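Local coordinates for concanavalin A-like lectin protein kinase family protein (Theobroma cacao, PDB 6CTH) that probably transfers phosphate from ATP to protein substrates as a plant receptor-like kinase, its kinase domain here holding an oxindole inhibitor and magnesium, at residues 108-113 against 151-156. Numbering follows the deposited sequence.
Sequences SLLTWE and SSFNAK
L110 and F153 meet through a single methyl group and one side of a phenyl ring. CD2 of L110 lies 3.7 Å from CD1 of F153 and equally 3.7 Å from CE1 of F153, so it sits against one CD1–CE1 bond, approaching the ring at a slant. CB of F153 already points at 108-113, and with CG anti to the carbonyl carbon (chi1 -67°) the ring carries on to L110; the two backbones stay well apart, with CA of L110 8.9 Å from CA of F153. The apolar patch continues beyond the pair: V114 of helix 112-132 touches the phenyl side chain, while L110 is buried among I118 of that helix and L99, H102 and I103 of helix 99-103.

A looser polar-to-aromatic approach lies at the same side of the ring, where OG of S108 comes 4.2 Å from CE1 of F153. This is van der Waals proximity; the hydroxyl is hydrogen-bonded to ND1 of H102.

In the protein kinase fold this contact belongs to the helical C-terminal lobe. The loop 150-154 joins the antiparallel strands 147-149 and 155-157 of the hairpin that follows the catalytic loop, and F153 sits in it with positive backbone angles (phi 59°, psi 27°). The segment 108-113 leads into helix 112-132, the long helix against which that hairpin rests. The inhibitor is about 11 Å from the F153 side chain, so the contact lies outside its immediate surroundings.

Beside the apolar patch, hydrogen bonds from NH2 of R117 to O of S152 and from N of A155 to OD2 of D121 hold the hairpin against this helix, whose own N-terminal end is closed by the N-cap residue T111, its OG1 accepting from N of V114.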
loop_
_atom_site.group_PDB
_atom_site.type_symbol
_atom_site.label_atom_id
_atom_site.label_comp_id
_atom_site.label_asym_id
_atom_site.label_seq_id
_atom_site.Cartn_x
_atom_site.Cartn_y
_atom_site.Cartn_z
ATOM N N SER A 108 -17.012 0.490 -3.738
ATOM C CA SER A 108 -17.480 -0.190 -4.957
ATOM C C SER A 108 -17.037 -1.646 -4.893
ATOM O O SER A 108 -16.238 -2.006 -4.042
ATOM C CB SER A 108 -16.944 0.457 -6.231
ATOM O OG SER A 108 -15.566 0.132 -6.467
ATOM N N LEU A 109 -17.554 -2.469 -5.794
ATOM C CA LEU A 109 -17.117 -3.847 -5.929
ATOM C C LEU A 109 -16.076 -3.825 -7.011
ATOM O O LEU A 109 -16.392 -3.506 -8.158
ATOM C CB LEU A 109 -18.256 -4.783 -6.360
ATOM C CG LEU A 109 -17.871 -6.248 -6.619
ATOM C CD1 LEU A 109 -17.183 -6.857 -5.397
ATOM C CD2 LEU A 109 -19.067 -7.094 -7.028
ATOM N N LEU A 110 -14.844 -4.157 -6.648
ATOM C CA LEU A 110 -13.768 -4.258 -7.626
ATOM C C LEU A 110 -13.861 -5.592 -8.337
ATOM O O LEU A 110 -13.832 -6.629 -7.687
ATOM C CB LEU A 110 -12.393 -4.075 -6.958
ATOM C CG LEU A 110 -12.118 -2.637 -6.443
ATOM C CD1 LEU A 110 -10.704 -2.503 -5.920
ATOM C CD2 LEU A 110 -12.333 -1.557 -7.479
ATOM N N THR A 111 -13.962 -5.572 -9.665
ATOM C CA THR A 111 -13.978 -6.808 -10.464
ATOM C C THR A 111 -12.654 -7.561 -10.302
ATOM O O THR A 111 -11.621 -6.973 -9.903
ATOM C CB THR A 111 -14.155 -6.570 -11.978
ATOM O OG1 THR A 111 -13.013 -5.868 -12.504
ATOM C CG2 THR A 111 -15.444 -5.768 -12.311
ATOM N N TRP A 112 -12.691 -8.852 -10.620
ATOM C CA TRP A 112 -11.501 -9.671 -10.615
ATOM C C TRP A 112 -10.428 -9.057 -11.525
ATOM O O TRP A 112 -9.260 -8.983 -11.126
ATOM C CB TRP A 112 -11.750 -11.123 -11.018
ATOM C CG TRP A 112 -10.460 -11.806 -11.043
ATOM C CD1 TRP A 112 -9.713 -12.091 -12.138
ATOM C CD2 TRP A 112 -9.683 -12.170 -9.905
ATOM N NE1 TRP A 112 -8.522 -12.639 -11.752
ATOM C CE2 TRP A 112 -8.472 -12.675 -10.380
ATOM C CE3 TRP A 112 -9.881 -12.087 -8.531
ATOM C CZ2 TRP A 112 -7.480 -13.157 -9.525
ATOM C CZ3 TRP A 112 -8.882 -12.567 -7.669
ATOM C CH2 TRP A 112 -7.690 -13.073 -8.186
ATOM N N GLU A 113 -10.809 -8.662 -12.741
ATOM C CA GLU A 113 -9.845 -8.143 -13.703
ATOM C C GLU A 113 -9.138 -6.869 -13.154
ATOM O O GLU A 113 -7.915 -6.719 -13.269
ATOM C CB GLU A 113 -10.514 -7.884 -15.071
ATOM N N SER A 151 -9.010 7.399 -11.892
ATOM C CA SER A 151 -10.329 7.296 -12.510
ATOM C C SER A 151 -10.554 5.957 -13.180
ATOM O O SER A 151 -11.669 5.471 -13.228
ATOM C CB SER A 151 -10.587 8.454 -13.479
ATOM O OG SER A 151 -9.696 8.438 -14.576
ATOM N N SER A 152 -9.502 5.404 -13.758
ATOM C CA SER A 152 -9.560 4.072 -14.397
ATOM C C SER A 152 -9.220 2.911 -13.457
ATOM O O SER A 152 -8.967 1.769 -13.924
ATOM C CB SER A 152 -8.604 4.015 -15.596
ATOM O OG SER A 152 -8.738 5.135 -16.433
ATOM N N PHE A 153 -9.191 3.179 -12.149
ATOM C CA PHE A 153 -8.763 2.209 -11.183
ATOM C C PHE A 153 -7.321 1.691 -11.378
ATOM O O PHE A 153 -7.001 0.585 -10.946
ATOM C CB PHE A 153 -9.775 1.067 -11.118
ATOM C CG PHE A 153 -11.104 1.490 -10.570
ATOM C CD1 PHE A 153 -11.301 1.578 -9.198
ATOM C CD2 PHE A 153 -12.152 1.822 -11.418
ATOM C CE1 PHE A 153 -12.522 1.980 -8.669
ATOM C CE2 PHE A 153 -13.393 2.201 -10.894
ATOM C CZ PHE A 153 -13.563 2.296 -9.524
ATOM N N ASN A 154 -6.448 2.501 -11.978
ATOM C CA ASN A 154 -5.017 2.214 -11.938
ATOM C C ASN A 154 -4.522 2.591 -10.538
ATOM O O ASN A 154 -5.011 3.573 -9.947
ATOM C CB ASN A 154 -4.236 2.989 -12.996
ATOM C CG ASN A 154 -4.664 2.640 -14.448
ATOM O OD1 ASN A 154 -4.663 1.489 -14.848
ATOM N ND2 ASN A 154 -5.055 3.662 -15.211
ATOM N N ALA A 155 -3.587 1.810 -10.011
ATOM C CA ALA A 155 -3.105 1.976 -8.624
ATOM C C ALA A 155 -1.815 2.774 -8.514
ATOM O O ALA A 155 -0.924 2.625 -9.388
ATOM C CB ALA A 155 -2.930 0.631 -7.996
ATOM N N LYS A 156 -1.716 3.657 -7.516
ATOM C CA LYS A 156 -0.510 4.403 -7.199
ATOM C C LYS A 156 -0.167 4.246 -5.733
ATOM O O LYS A 156 -0.984 4.570 -4.882
ATOM C CB LYS A 156 -0.664 5.887 -7.532
ATOM C CG LYS A 156 -0.639 6.202 -9.028
ATOM C CD LYS A 156 -0.837 7.683 -9.357
ATOM C CE LYS A 156 -0.549 7.979 -10.825
ATOM N NZ LYS A 156 0.890 8.348 -11.047
#